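Local atomic coordinates of probable transcriptional regulator (Pseudomonas aeruginosa PAO1, PDB entry 2GEN), a protein that probably binds cis-regulatory DNA as a transcription factor of the TetR family, through a predicted helix-turn-helix motif. Residues A15-F20 / M32-S37; V25-I30 / G49-H55; G56-L60 / L117-L121; Y66-L70 / L86-Y91; S79-V84 / Y139-F145. All coordinates share one frame; numbering follows the deposited sequence.

Interaction 1. Residues A15-F20 / M32-S37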
# COMPACT_ATOMS: atom_id res chain seq x y z
N ALA A 15 -20.66 5.88 -13.71
CA ALA A 15 -21.86 5.95 -12.85
C ALA A 15 -21.71 5.04 -11.64
O ALA A 15 -21.96 5.46 -10.53
CB ALA A 15 -23.12 5.56 -13.65
N ALA A 16 -21.30 3.79 -11.89
CA ALA A 16 -21.06 2.87 -10.79
C ALA A 16 -20.03 3.44 -9.81
O ALA A 16 -20.25 3.47 -8.59
CB ALA A 16 -20.64 1.51 -11.33
N LEU A 17 -18.93 3.97 -10.33
CA LEU A 17 -17.94 4.57 -9.45
C LEU A 17 -18.53 5.70 -8.58
O LEU A 17 -18.27 5.75 -7.39
CB LEU A 17 -16.74 5.07 -10.27
CG LEU A 17 -15.71 5.91 -9.51
CD1 LEU A 17 -15.00 5.09 -8.39
CD2 LEU A 17 -14.69 6.44 -10.51
N ALA A 18 -19.32 6.59 -9.18
CA ALA A 18 -19.93 7.69 -8.44
C ALA A 18 -20.81 7.15 -7.30
O ALA A 18 -20.74 7.64 -6.16
CB ALA A 18 -20.75 8.55 -9.39
N CYS A 19 -21.59 6.10 -7.59
CA CYS A 19 -22.45 5.46 -6.58
C CYS A 19 -21.61 4.85 -5.47
O CYS A 19 -21.87 5.11 -4.29
CB CYS A 19 -23.34 4.37 -7.22
SG CYS A 19 -24.59 4.96 -8.36
N PHE A 20 -20.60 4.07 -5.85
CA PHE A 20 -19.72 3.41 -4.88
C PHE A 20 -19.04 4.39 -3.94
O PHE A 20 -18.88 4.11 -2.76
CB PHE A 20 -18.64 2.58 -5.59
CG PHE A 20 -19.15 1.36 -6.32
CD1 PHE A 20 -20.38 0.79 -6.02
CD2 PHE A 20 -18.35 0.76 -7.28
CE1 PHE A 20 -20.82 -0.34 -6.70
CE2 PHE A 20 -18.76 -0.36 -7.97
CZ PHE A 20 -20.02 -0.94 -7.67
N MSE A 32 -29.56 1.91 -8.14
CA MSE A 32 -28.85 3.20 -8.03
C MSE A 32 -27.97 3.46 -9.27
O MSE A 32 -27.87 4.59 -9.73
CB MSE A 32 -28.03 3.26 -6.75
CG MSE A 32 -28.90 3.18 -5.53
SE MSE A 32 -27.94 3.15 -3.88
CE MSE A 32 -29.43 2.74 -2.66
N ILE A 33 -27.37 2.39 -9.80
CA ILE A 33 -26.50 2.46 -10.99
C ILE A 33 -27.32 2.77 -12.24
O ILE A 33 -26.93 3.61 -13.05
CB ILE A 33 -25.61 1.17 -11.16
CG1 ILE A 33 -24.74 0.97 -9.90
CG2 ILE A 33 -24.75 1.25 -12.44
CD1 ILE A 33 -23.97 -0.36 -9.84
N ARG A 34 -28.48 2.12 -12.41
CA ARG A 34 -29.33 2.48 -13.54
C ARG A 34 -29.83 3.93 -13.45
O ARG A 34 -29.90 4.61 -14.47
CB ARG A 34 -30.49 1.49 -13.78
CG ARG A 34 -31.44 1.34 -12.65
CD ARG A 34 -32.92 1.49 -13.09
NE ARG A 34 -33.61 2.06 -11.94
CZ ARG A 34 -34.50 1.44 -11.18
NH1 ARG A 34 -34.92 0.21 -11.47
NH2 ARG A 34 -35.00 2.08 -10.13
N ASP A 35 -30.13 4.40 -12.25
CA ASP A 35 -30.66 5.76 -12.08
C ASP A 35 -29.60 6.84 -12.32
O ASP A 35 -29.88 7.89 -12.91
CB ASP A 35 -31.28 5.95 -10.68
CG ASP A 35 -32.54 5.08 -10.46
OD1 ASP A 35 -33.13 4.57 -11.44
OD2 ASP A 35 -32.93 4.92 -9.29
N ARG A 36 -28.37 6.57 -11.87
CA ARG A 36 -27.27 7.48 -12.16
C ARG A 36 -26.80 7.39 -13.61
O ARG A 36 -26.41 8.41 -14.19
CB ARG A 36 -26.09 7.28 -11.21
CG ARG A 36 -25.14 8.47 -11.21
CD ARG A 36 -24.16 8.37 -10.09
NE ARG A 36 -24.79 8.49 -8.78
CZ ARG A 36 -24.49 9.43 -7.88
NH1 ARG A 36 -23.57 10.35 -8.15
NH2 ARG A 36 -25.11 9.44 -6.71
N SER A 37 -26.84 6.20 -14.20
CA SER A 37 -26.32 6.01 -15.55
C SER A 37 -27.31 6.25 -16.68
O SER A 37 -26.89 6.42 -17.83
CB SER A 37 -25.72 4.61 -15.71
OG SER A 37 -26.73 3.64 -15.84

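Interaction 2. Residues V25-I30 / G49-H55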
# COMPACT_ATOMS: atom_id res chain seq x y z
N VAL A 25 -19.67 0.52 -1.46
CA VAL A 25 -19.93 -0.58 -2.39
C VAL A 25 -21.14 -1.42 -1.96
O VAL A 25 -22.06 -1.65 -2.75
CB VAL A 25 -18.68 -1.45 -2.59
CG1 VAL A 25 -19.02 -2.79 -3.26
CG2 VAL A 25 -17.64 -0.67 -3.43
N ASP A 26 -21.11 -1.87 -0.70
CA ASP A 26 -22.14 -2.77 -0.20
C ASP A 26 -23.52 -2.12 -0.22
O ASP A 26 -24.50 -2.75 -0.64
CB ASP A 26 -21.74 -3.34 1.17
CG ASP A 26 -20.58 -4.35 1.07
OD1 ASP A 26 -20.47 -5.07 0.05
OD2 ASP A 26 -19.77 -4.44 2.02
N ALA A 27 -23.60 -0.84 0.16
CA ALA A 27 -24.88 -0.10 0.14
C ALA A 27 -25.39 0.33 -1.25
O ALA A 27 -26.54 0.79 -1.38
CB ALA A 27 -24.82 1.10 1.08
N THR A 28 -24.54 0.25 -2.28
CA THR A 28 -25.00 0.55 -3.65
C THR A 28 -25.79 -0.63 -4.22
O THR A 28 -25.42 -1.79 -4.05
CB THR A 28 -23.82 0.90 -4.61
OG1 THR A 28 -23.17 2.09 -4.15
CG2 THR A 28 -24.30 1.10 -6.06
N THR A 29 -26.90 -0.32 -4.88
CA THR A 29 -27.68 -1.36 -5.54
C THR A 29 -27.59 -1.15 -7.04
O THR A 29 -27.24 -0.05 -7.50
CB THR A 29 -29.15 -1.28 -5.11
OG1 THR A 29 -29.67 0.01 -5.50
CG2 THR A 29 -29.28 -1.45 -3.60
N ILE A 30 -27.90 -2.18 -7.81
CA ILE A 30 -28.01 -2.06 -9.26
C ILE A 30 -29.04 -0.99 -9.67
O ILE A 30 -28.87 -0.33 -10.69
CB ILE A 30 -28.28 -3.43 -9.95
CG1 ILE A 30 -28.10 -3.35 -11.47
CG2 ILE A 30 -29.66 -4.00 -9.60
CD1 ILE A 30 -26.69 -3.63 -11.93
N GLY A 49 -23.46 -7.11 -16.52
CA GLY A 49 -23.99 -8.08 -15.56
C GLY A 49 -24.50 -7.37 -14.32
O GLY A 49 -24.91 -6.21 -14.39
N ASN A 50 -24.47 -8.05 -13.18
CA ASN A 50 -24.98 -7.47 -11.93
C ASN A 50 -23.97 -6.52 -11.29
O ASN A 50 -22.92 -6.24 -11.89
CB ASN A 50 -25.40 -8.56 -10.93
CG ASN A 50 -24.29 -9.54 -10.62
OD1 ASN A 50 -23.10 -9.19 -10.54
ND2 ASN A 50 -24.67 -10.79 -10.40
N LYS A 51 -24.27 -6.08 -10.07
CA LYS A 51 -23.41 -5.15 -9.32
C LYS A 51 -21.99 -5.69 -9.14
O LYS A 51 -21.01 -4.97 -9.37
CB LYS A 51 -24.02 -4.79 -7.96
CG LYS A 51 -23.20 -3.79 -7.18
CD LYS A 51 -23.77 -3.50 -5.84
CE LYS A 51 -23.22 -4.40 -4.76
NZ LYS A 51 -23.82 -3.99 -3.47
N GLU A 52 -21.87 -6.96 -8.74
CA GLU A 52 -20.56 -7.60 -8.57
C GLU A 52 -19.71 -7.66 -9.85
O GLU A 52 -18.49 -7.46 -9.81
CB GLU A 52 -20.71 -9.02 -7.97
CG GLU A 52 -19.43 -9.55 -7.33
CD GLU A 52 -18.96 -8.72 -6.13
OE1 GLU A 52 -19.78 -8.04 -5.47
OE2 GLU A 52 -17.74 -8.75 -5.83
N ARG A 53 -20.34 -7.94 -10.99
CA ARG A 53 -19.60 -7.95 -12.24
C ARG A 53 -19.17 -6.53 -12.63
O ARG A 53 -18.03 -6.31 -13.04
CB ARG A 53 -20.38 -8.59 -13.37
CG ARG A 53 -19.43 -9.13 -14.43
CD ARG A 53 -19.73 -8.48 -15.71
NE ARG A 53 -18.73 -8.77 -16.74
CZ ARG A 53 -18.71 -9.87 -17.47
NH1 ARG A 53 -19.60 -10.84 -17.26
NH2 ARG A 53 -17.78 -10.03 -18.40
N ILE A 54 -20.08 -5.58 -12.47
CA ILE A 54 -19.80 -4.16 -12.71
C ILE A 54 -18.64 -3.69 -11.83
O ILE A 54 -17.74 -2.95 -12.30
CB ILE A 54 -21.05 -3.29 -12.51
CG1 ILE A 54 -22.06 -3.55 -13.64
CG2 ILE A 54 -20.68 -1.81 -12.50
CD1 ILE A 54 -23.42 -2.83 -13.47
N HIS A 55 -18.66 -4.09 -10.56
CA HIS A 55 -17.59 -3.83 -9.60
C HIS A 55 -16.21 -4.31 -10.11
O HIS A 55 -15.23 -3.53 -10.10
CB HIS A 55 -17.95 -4.48 -8.26
CG HIS A 55 -16.93 -4.31 -7.19
ND1 HIS A 55 -15.85 -5.15 -7.04
CD2 HIS A 55 -16.85 -3.42 -6.17
CE1 HIS A 55 -15.14 -4.78 -6.00
NE2 HIS A 55 -15.73 -3.73 -5.45

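Interaction 3. Residues G56-L60 / L117-L121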
# COMPACT_ATOMS: atom_id res chain seq x y z
N GLY A 56 -16.13 -5.55 -10.57
CA GLY A 56 -14.88 -6.09 -11.12
C GLY A 56 -14.47 -5.42 -12.43
O GLY A 56 -13.27 -5.19 -12.67
N GLU A 57 -15.43 -5.10 -13.29
CA GLU A 57 -15.12 -4.42 -14.55
C GLU A 57 -14.58 -3.01 -14.27
O GLU A 57 -13.64 -2.54 -14.97
CB GLU A 57 -16.32 -4.36 -15.50
CG GLU A 57 -16.83 -5.76 -15.98
CD GLU A 57 -15.96 -6.40 -17.06
OE1 GLU A 57 -14.89 -5.85 -17.44
OE2 GLU A 57 -16.34 -7.49 -17.55
N LEU A 58 -15.14 -2.35 -13.26
CA LEU A 58 -14.64 -1.03 -12.83
C LEU A 58 -13.16 -1.13 -12.39
O LEU A 58 -12.31 -0.26 -12.74
CB LEU A 58 -15.52 -0.44 -11.71
CG LEU A 58 -15.10 0.92 -11.11
CD1 LEU A 58 -15.06 2.01 -12.21
CD2 LEU A 58 -15.98 1.34 -9.93
N TYR A 59 -12.86 -2.18 -11.64
CA TYR A 59 -11.49 -2.44 -11.19
C TYR A 59 -10.57 -2.64 -12.39
O TYR A 59 -9.52 -1.97 -12.52
CB TYR A 59 -11.43 -3.66 -10.24
CG TYR A 59 -10.05 -3.84 -9.68
CD1 TYR A 59 -9.65 -3.18 -8.52
CD2 TYR A 59 -9.12 -4.65 -10.34
CE1 TYR A 59 -8.33 -3.34 -8.02
CE2 TYR A 59 -7.83 -4.81 -9.86
CZ TYR A 59 -7.44 -4.17 -8.73
OH TYR A 59 -6.13 -4.33 -8.31
N LEU A 60 -10.95 -3.57 -13.26
CA LEU A 60 -10.09 -3.91 -14.40
C LEU A 60 -9.89 -2.72 -15.34
O LEU A 60 -8.79 -2.53 -15.90
CB LEU A 60 -10.65 -5.09 -15.18
CG LEU A 60 -10.74 -6.43 -14.44
CD1 LEU A 60 -11.43 -7.45 -15.35
CD2 LEU A 60 -9.37 -6.96 -14.02
N LEU A 117 -13.97 -12.71 -11.89
CA LEU A 117 -13.07 -12.00 -12.82
C LEU A 117 -11.62 -12.20 -12.42
O LEU A 117 -10.73 -11.52 -12.95
CB LEU A 117 -13.44 -10.51 -12.91
CG LEU A 117 -14.34 -10.09 -14.08
CD1 LEU A 117 -15.49 -11.08 -14.36
CD2 LEU A 117 -14.89 -8.67 -13.92
N GLY A 118 -11.37 -13.16 -11.53
CA GLY A 118 -10.03 -13.46 -11.03
C GLY A 118 -9.04 -13.89 -12.11
O GLY A 118 -7.87 -13.48 -12.09
N GLU A 119 -9.52 -14.71 -13.04
CA GLU A 119 -8.70 -15.20 -14.15
C GLU A 119 -8.29 -14.05 -15.06
O GLU A 119 -7.12 -13.97 -15.51
CB GLU A 119 -9.48 -16.24 -14.96
CG GLU A 119 -9.49 -17.64 -14.34
CD GLU A 119 -10.48 -17.82 -13.17
OE1 GLU A 119 -11.35 -16.93 -12.93
OE2 GLU A 119 -10.40 -18.89 -12.51
N ARG A 120 -9.25 -13.17 -15.34
CA ARG A 120 -8.99 -12.02 -16.20
C ARG A 120 -8.04 -11.05 -15.54
O ARG A 120 -7.20 -10.46 -16.22
CB ARG A 120 -10.28 -11.31 -16.54
CG ARG A 120 -10.98 -11.89 -17.74
CD ARG A 120 -12.30 -11.21 -17.95
NE ARG A 120 -12.15 -9.80 -18.27
CZ ARG A 120 -13.15 -8.92 -18.30
NH1 ARG A 120 -14.40 -9.30 -18.03
NH2 ARG A 120 -12.89 -7.64 -18.59
N LEU A 121 -8.20 -10.88 -14.23
CA LEU A 121 -7.28 -10.04 -13.46
C LEU A 121 -5.84 -10.59 -13.56
O LEU A 121 -4.90 -9.83 -13.83
CB LEU A 121 -7.74 -9.89 -12.00
CG LEU A 121 -6.86 -9.12 -11.00
CD1 LEU A 121 -6.38 -7.74 -11.57
CD2 LEU A 121 -7.50 -8.95 -9.63

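Interaction 4. Residues Y66-L70 / L86-Y91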
# COMPACT_ATOMS: atom_id res chain seq x y z
N TYR A 66 -4.07 2.87 -16.42
CA TYR A 66 -2.65 3.03 -16.15
C TYR A 66 -1.79 2.29 -17.20
O TYR A 66 -0.86 2.88 -17.75
CB TYR A 66 -2.31 2.65 -14.70
CG TYR A 66 -0.84 2.73 -14.36
CD1 TYR A 66 -0.18 3.97 -14.23
CD2 TYR A 66 -0.10 1.57 -14.17
CE1 TYR A 66 1.19 4.04 -13.95
CE2 TYR A 66 1.28 1.62 -13.84
CZ TYR A 66 1.93 2.86 -13.72
OH TYR A 66 3.27 2.93 -13.40
N ALA A 67 -2.15 1.05 -17.53
CA ALA A 67 -1.33 0.31 -18.51
C ALA A 67 -1.32 1.00 -19.87
O ALA A 67 -0.29 1.01 -20.55
CB ALA A 67 -1.82 -1.13 -18.61
N ALA A 68 -2.46 1.62 -20.24
CA ALA A 68 -2.61 2.33 -21.53
C ALA A 68 -1.73 3.58 -21.57
O ALA A 68 -1.14 3.90 -22.64
CB ALA A 68 -4.09 2.69 -21.79
N LEU A 69 -1.61 4.26 -20.43
CA LEU A 69 -0.69 5.42 -20.31
C LEU A 69 0.73 4.97 -20.59
O LEU A 69 1.47 5.62 -21.34
CB LEU A 69 -0.79 6.05 -18.93
CG LEU A 69 -2.09 6.84 -18.71
CD1 LEU A 69 -2.09 7.40 -17.32
CD2 LEU A 69 -2.31 7.98 -19.75
N LEU A 70 1.11 3.83 -20.01
CA LEU A 70 2.47 3.30 -20.20
C LEU A 70 2.72 2.93 -21.62
O LEU A 70 3.77 3.26 -22.15
CB LEU A 70 2.78 2.11 -19.28
CG LEU A 70 2.71 2.48 -17.80
CD1 LEU A 70 3.18 1.21 -17.02
CD2 LEU A 70 3.52 3.72 -17.36
N LEU A 86 8.22 7.94 -16.48
CA LEU A 86 6.89 7.63 -16.99
C LEU A 86 6.10 6.73 -16.07
O LEU A 86 4.91 6.92 -15.90
CB LEU A 86 7.02 7.02 -18.42
CG LEU A 86 5.67 6.66 -19.04
CD1 LEU A 86 4.95 7.93 -19.49
CD2 LEU A 86 5.97 5.71 -20.20
N LEU A 87 6.75 5.70 -15.48
CA LEU A 87 6.04 4.83 -14.55
C LEU A 87 5.47 5.64 -13.39
O LEU A 87 4.38 5.36 -12.93
CB LEU A 87 7.00 3.77 -14.00
CG LEU A 87 7.51 2.77 -15.08
CD1 LEU A 87 8.72 1.97 -14.57
CD2 LEU A 87 6.40 1.81 -15.47
N VAL A 88 6.22 6.65 -12.96
CA VAL A 88 5.81 7.46 -11.81
C VAL A 88 4.82 8.55 -12.19
O VAL A 88 3.74 8.61 -11.59
CB VAL A 88 7.01 8.09 -11.13
CG1 VAL A 88 6.58 9.07 -9.92
CG2 VAL A 88 7.91 6.96 -10.55
N THR A 89 5.17 9.37 -13.18
CA THR A 89 4.19 10.49 -13.53
C THR A 89 2.85 9.93 -14.00
O THR A 89 1.83 10.55 -13.75
CB THR A 89 4.76 11.42 -14.59
OG1 THR A 89 4.98 10.69 -15.81
CG2 THR A 89 6.08 11.99 -14.13
N SER A 90 2.81 8.78 -14.70
CA SER A 90 1.55 8.22 -15.16
C SER A 90 0.65 7.87 -13.98
O SER A 90 -0.56 8.11 -14.02
CB SER A 90 1.77 7.01 -16.09
OG SER A 90 2.45 7.43 -17.24
N TYR A 91 1.24 7.31 -12.92
CA TYR A 91 0.46 6.91 -11.78
C TYR A 91 -0.06 8.14 -11.02
O TYR A 91 -1.26 8.24 -10.77
CB TYR A 91 1.27 5.99 -10.86
CG TYR A 91 0.44 5.60 -9.70
CD1 TYR A 91 -0.67 4.74 -9.88
CD2 TYR A 91 0.70 6.12 -8.43
CE1 TYR A 91 -1.48 4.39 -8.78
CE2 TYR A 91 -0.10 5.78 -7.34
CZ TYR A 91 -1.17 4.92 -7.52
OH TYR A 91 -1.98 4.60 -6.45

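Interaction 5. Residues S79-V84 / Y139-F145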
# COMPACT_ATOMS: atom_id res chain seq x y z
N SER A 79 14.80 7.94 -23.52
CA SER A 79 15.89 7.53 -22.61
C SER A 79 15.40 6.65 -21.48
O SER A 79 14.18 6.60 -21.17
CB SER A 79 16.56 8.76 -21.98
OG SER A 79 15.66 9.44 -21.11
N ALA A 80 16.35 5.98 -20.83
CA ALA A 80 16.04 5.14 -19.67
C ALA A 80 15.42 6.07 -18.61
O ALA A 80 14.46 5.69 -17.97
CB ALA A 80 17.32 4.54 -19.11
N GLU A 81 16.01 7.26 -18.47
CA GLU A 81 15.48 8.21 -17.48
C GLU A 81 13.99 8.53 -17.73
O GLU A 81 13.14 8.41 -16.84
CB GLU A 81 16.29 9.51 -17.51
CG GLU A 81 15.78 10.52 -16.50
CD GLU A 81 16.55 11.82 -16.49
OE1 GLU A 81 17.52 11.99 -17.25
OE2 GLU A 81 16.15 12.72 -15.72
N GLU A 82 13.66 8.91 -18.96
CA GLU A 82 12.24 9.13 -19.27
C GLU A 82 11.35 7.90 -19.05
O GLU A 82 10.19 7.98 -18.61
CB GLU A 82 12.09 9.63 -20.70
CG GLU A 82 12.57 11.08 -20.89
CD GLU A 82 12.06 11.72 -22.19
OE1 GLU A 82 11.43 11.03 -23.04
OE2 GLU A 82 12.34 12.92 -22.39
N THR A 83 11.88 6.71 -19.37
CA THR A 83 11.09 5.49 -19.19
C THR A 83 10.72 5.26 -17.72
O THR A 83 9.60 4.92 -17.38
CB THR A 83 11.87 4.30 -19.87
OG1 THR A 83 12.10 4.62 -21.25
CG2 THR A 83 11.06 3.01 -19.75
N VAL A 84 11.70 5.45 -16.83
CA VAL A 84 11.49 5.32 -15.42
C VAL A 84 10.53 6.40 -14.92
O VAL A 84 9.55 6.11 -14.25
CB VAL A 84 12.83 5.41 -14.69
CG1 VAL A 84 12.61 5.50 -13.20
CG2 VAL A 84 13.63 4.11 -14.96
N TYR A 139 17.57 -1.34 -21.55
CA TYR A 139 18.33 -0.44 -20.65
C TYR A 139 19.08 -1.23 -19.58
O TYR A 139 20.19 -0.86 -19.20
CB TYR A 139 17.39 0.61 -20.00
CG TYR A 139 16.69 1.48 -21.04
CD1 TYR A 139 17.42 2.19 -21.96
CD2 TYR A 139 15.27 1.59 -21.06
CE1 TYR A 139 16.79 3.05 -22.95
CE2 TYR A 139 14.63 2.43 -22.04
CZ TYR A 139 15.42 3.17 -22.95
OH TYR A 139 14.88 4.00 -23.93
N ARG A 140 18.44 -2.27 -19.07
CA ARG A 140 19.03 -3.09 -18.01
C ARG A 140 20.27 -3.75 -18.62
O ARG A 140 21.35 -3.77 -18.01
CB ARG A 140 18.01 -4.12 -17.56
CG ARG A 140 16.94 -3.50 -16.65
CD ARG A 140 15.71 -4.41 -16.37
NE ARG A 140 15.13 -4.07 -15.05
CZ ARG A 140 13.95 -4.50 -14.60
NH1 ARG A 140 13.17 -5.26 -15.34
NH2 ARG A 140 13.54 -4.15 -13.40
N ALA A 141 20.13 -4.25 -19.85
CA ALA A 141 21.30 -4.90 -20.53
C ALA A 141 22.46 -3.93 -20.72
O ALA A 141 23.62 -4.36 -20.72
CB ALA A 141 20.91 -5.52 -21.89
N GLU A 142 22.15 -2.64 -20.85
CA GLU A 142 23.16 -1.63 -21.10
C GLU A 142 23.88 -1.13 -19.82
O GLU A 142 24.74 -0.23 -19.91
CB GLU A 142 22.51 -0.46 -21.84
CG GLU A 142 22.04 -0.86 -23.26
CD GLU A 142 21.03 0.11 -23.87
OE1 GLU A 142 20.96 1.31 -23.48
OE2 GLU A 142 20.30 -0.33 -24.79
N GLY A 143 23.46 -1.66 -18.67
CA GLY A 143 24.08 -1.37 -17.39
C GLY A 143 23.66 -0.00 -16.88
O GLY A 143 24.41 0.65 -16.11
N LEU A 144 22.49 0.46 -17.31
CA LEU A 144 22.05 1.83 -16.94
C LEU A 144 21.46 1.91 -15.55
O LEU A 144 21.26 3.02 -15.03
CB LEU A 144 21.07 2.40 -17.97
CG LEU A 144 21.71 2.56 -19.37
CD1 LEU A 144 20.70 3.19 -20.29
CD2 LEU A 144 23.02 3.36 -19.39
N PHE A 145 21.19 0.75 -14.96
CA PHE A 145 20.55 0.70 -13.65
C PHE A 145 21.45 0.04 -12.62
O PHE A 145 22.25 -0.89 -12.95
CB PHE A 145 19.25 -0.12 -13.66
CG PHE A 145 18.22 0.34 -14.68
CD1 PHE A 145 17.77 1.68 -14.69
CD2 PHE A 145 17.62 -0.56 -15.51
CE1 PHE A 145 16.81 2.09 -15.62
CE2 PHE A 145 16.62 -0.14 -16.44
CZ PHE A 145 16.22 1.15 -16.47

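Interaction 1. Residues A15-F20 / M32-S37
Ala15 and Ser37 meet through their beta carbons, with CB to CB at 3.5 Å, tighter than usual for two carbons, where segments 15-20 and 32-37 come closest in backbone. The axes of the two short segments pass 8.8 Å apart with their directions 120° from each other, and alanines on the first helix permit this approach. The remaining apolar contacts are lighter: the CD1 end of Ile33 reaches Ala16 CB at 4.1 Å and lies obliquely to the Phe20 ring.

The sulfur of Cys19 sits beside its own backbone N (chi1 -67°), which brings SG to 3.6 Å from Met32 O, the carbonyl of a selenomethionine, and close to Arg36 NE. Arg36 sends its chain across the first helix. Its CD rests 3.5 Å from Ala18 CB, and a bend at chi3 (-66°) lays one face of the guanidinium over the backbone between Ala18 and Cys19. The charge itself is met by Glu22, which forms a salt bridge with Arg36 NH2.

Within helix 30-37, Ser37 OG turns back to bond Ile33 O at 2.8 Å, and that oxygen also receives Ser37 N from the opposite face of its plane. Helix 30-37 opens the predicted helix-turn-helix; Ile33 and Ser37 also touch Leu44 of helix 41-47, while Ala16 and Phe20 pack on helix 51-76.

Interaction 2. Residues V25-I30 / G49-H55
Lys51 NZ reaches across to two backbone carbonyls of the loop 25-30, bonding Thr28 O at 2.8 Å, nearly along the C=O axis, and Val25 O at 3.0 Å, tilted 26° from the carbonyl plane. Its chain runs straight to CG and CD before bending at chi3 (91°), which carries the ammonium into the turn. Val25 O has a second donor: Thr28 N closes the type I turn from Val25 to Thr28 and arrives from the opposite face of the carbonyl plane. Thr28 OG1 bonds Gly24 O. The carboxylate of Asp26 forms a salt bridge with Arg111, its OD1 remaining 5.0 Å from Lys51 NZ.

The loop leads from helix 9-23 into the predicted helix-turn-helix of this TetR-type domain, so the lysine ties its entry to the start of helix 51-76. Helices 30-37 and 51-76 are both capped at their starts: Thr29 OG1 accepts from Met32 N, and Asn50 OD1 from Arg53 N at 3.1 Å.

Apolar contacts lie to each side of the lysine. Ile30 CD1 meets Ile54 CD1 at 3.7 Å, the two side chains crossing at about a right angle. Val25 CG1 approaches His55 CD2 at 3.7 Å, and the same imidazole packs edge-to-face with Phe104.

Interaction 3. Residues G56-L60 / L117-L121
Two arginines grip Glu57 OE2: Arg120 NH1 at 2.7 Å across the contact, and Arg53 NE from one turn earlier on its own helix. The salt bridge to Arg120 joins helix 51-76, which runs out of the TetR-type DNA-binding domain, to the first turn of helix 118-141. Arg120 meets the carboxylate end-on with two nitrogens, NH2 taking Glu57 OE1 at 2.9 Å. Both oxygens are used on their syn sides, but the carboxylate and guanidinium planes stand 49° apart, and the NH2 bond is the more bent, at 144°. Arg53 and Arg120 thus gather round one carboxylate, which probably balances the charge of both.

Beneath the ion pair, Leu60 CD1 covers one face of the Arg120 guanidinium, 3.6 Å from NH2. The other methyl of Leu60, CD2, packs on the backbone and CB of Leu121.

Leu117, the N-cap residue, pushes CD2 against the bare backbone of Gly56, 3.6 Å from Gly56 C. Leu121 extends toward Tyr59, its CG turned opposite the backbone N (chi1 176°), and its CD1 touches the ring edge at CE2, 3.7 Å away.

Interaction 4. Residues Y66-L70 / L86-Y91
The backbones come closest at Leu69 and Ser90, flanked by the pairs Tyr66/Tyr91 and Leu70/Leu87, where the short helical segments 66-70 and 86-91 pass 9.6 Å apart at their axes, running largely against each other at 136°. Tyr66 carries the polar link: its OH donates to Leu87 O at 2.7 Å, only 16° from the carbonyl plane. The phenol lies edge-on to the second helix, with CE1 3.4 Å from Tyr91 N and 3.7 Å from Tyr91 CB. It gets there because CG is anti to the backbone N (chi1 178°), which swings the ring out from its helix toward the neighbour.

Helices 51-76 and 80-97 follow each other in the chain, so the contact closes a helical hairpin in the all-helical C-terminal part of the chain, as in other TetR-family regulators. Helix 150-169 backs it on the side of Leu87 and Tyr91, the latter ring packing edge-to-face with His162.

Between the tyrosine and the leucines sits the small Ser90. Its OG folds back onto Leu86 O at 2.8 Å, and Ser90 N reaches the same oxygen from the opposite face; Leu69 CB and Leu70 CD2 both approach Ser90 OG, at 3.9 Å. Leu70 divides its methyls: CD1 meets Leu87 CD2 at 3.6 Å, the side chains crossing at about a right angle, while CD2 lies 4.0 Å from Leu86 CG.

Interaction 5. Residues S79-V84 / Y139-F145
Tyr139 and Phe145 both carry CG beside the backbone N, opposite the carbonyl carbon (chi1 -60° and -56°), which sets the tyrosine ring flat against the first turn of helix 80-97 and brings the phenylalanine ring up to the same turn. Ala80 is the residue they share. Its CA stands 3.7 Å above the centre of the Tyr139 ring, and its CB makes a CH-pi contact over the same face, 3.9 Å from the centroid and 21° off the normal. Leu144 CD1 reaches this methyl at 3.8 Å, and Phe145 CE1 approaches it more loosely. On the next turn, Val84 CG2 meets Phe145 CE1 at 3.8 Å, the two side chains coming from opposite directions.

Thr83 OG1 lies obliquely to the tyrosine ring, 3.4 Å from CE2. The threonine hydroxyl is held by a bond to Ser79 O, which also receives Thr83 N. Trp189 of helix 181-192 packs on Ala80, Val84 and Phe145, and Phe153 meets Phe145 edge-to-face.

Two helix ends thus meet here. Ser79 is the N-cap of helix 80-97, its OG accepting from Glu82 N at 3.0 Å, while helix 118-141 finishes in a Schellman motif with Gly143 at positive phi.

Interactions 1 and 2 touch within the DNA-binding domain, and interactions 3 to 5 follow the helices away from it, interaction 5 lying about 43 Å from interaction 1 between centres. Helix 51-76 serves interactions 2, 3 and 4; helix 118-141 serves 3 and 5, and helix 80-97 serves 4 and 5. Interaction 3 is a buried contact with a salt bridge between its segments, its arginine exposed; the others are partly buried. A lysine ammonium bonded to backbone carbonyls marks interaction 2, a single phenol-to-carbonyl bond interaction 4. No polar bond joins the segments in interactions 1 and 5: alanines let a second helix approach in the first, beside cysteine and arginine, and meet aromatic rings in the second.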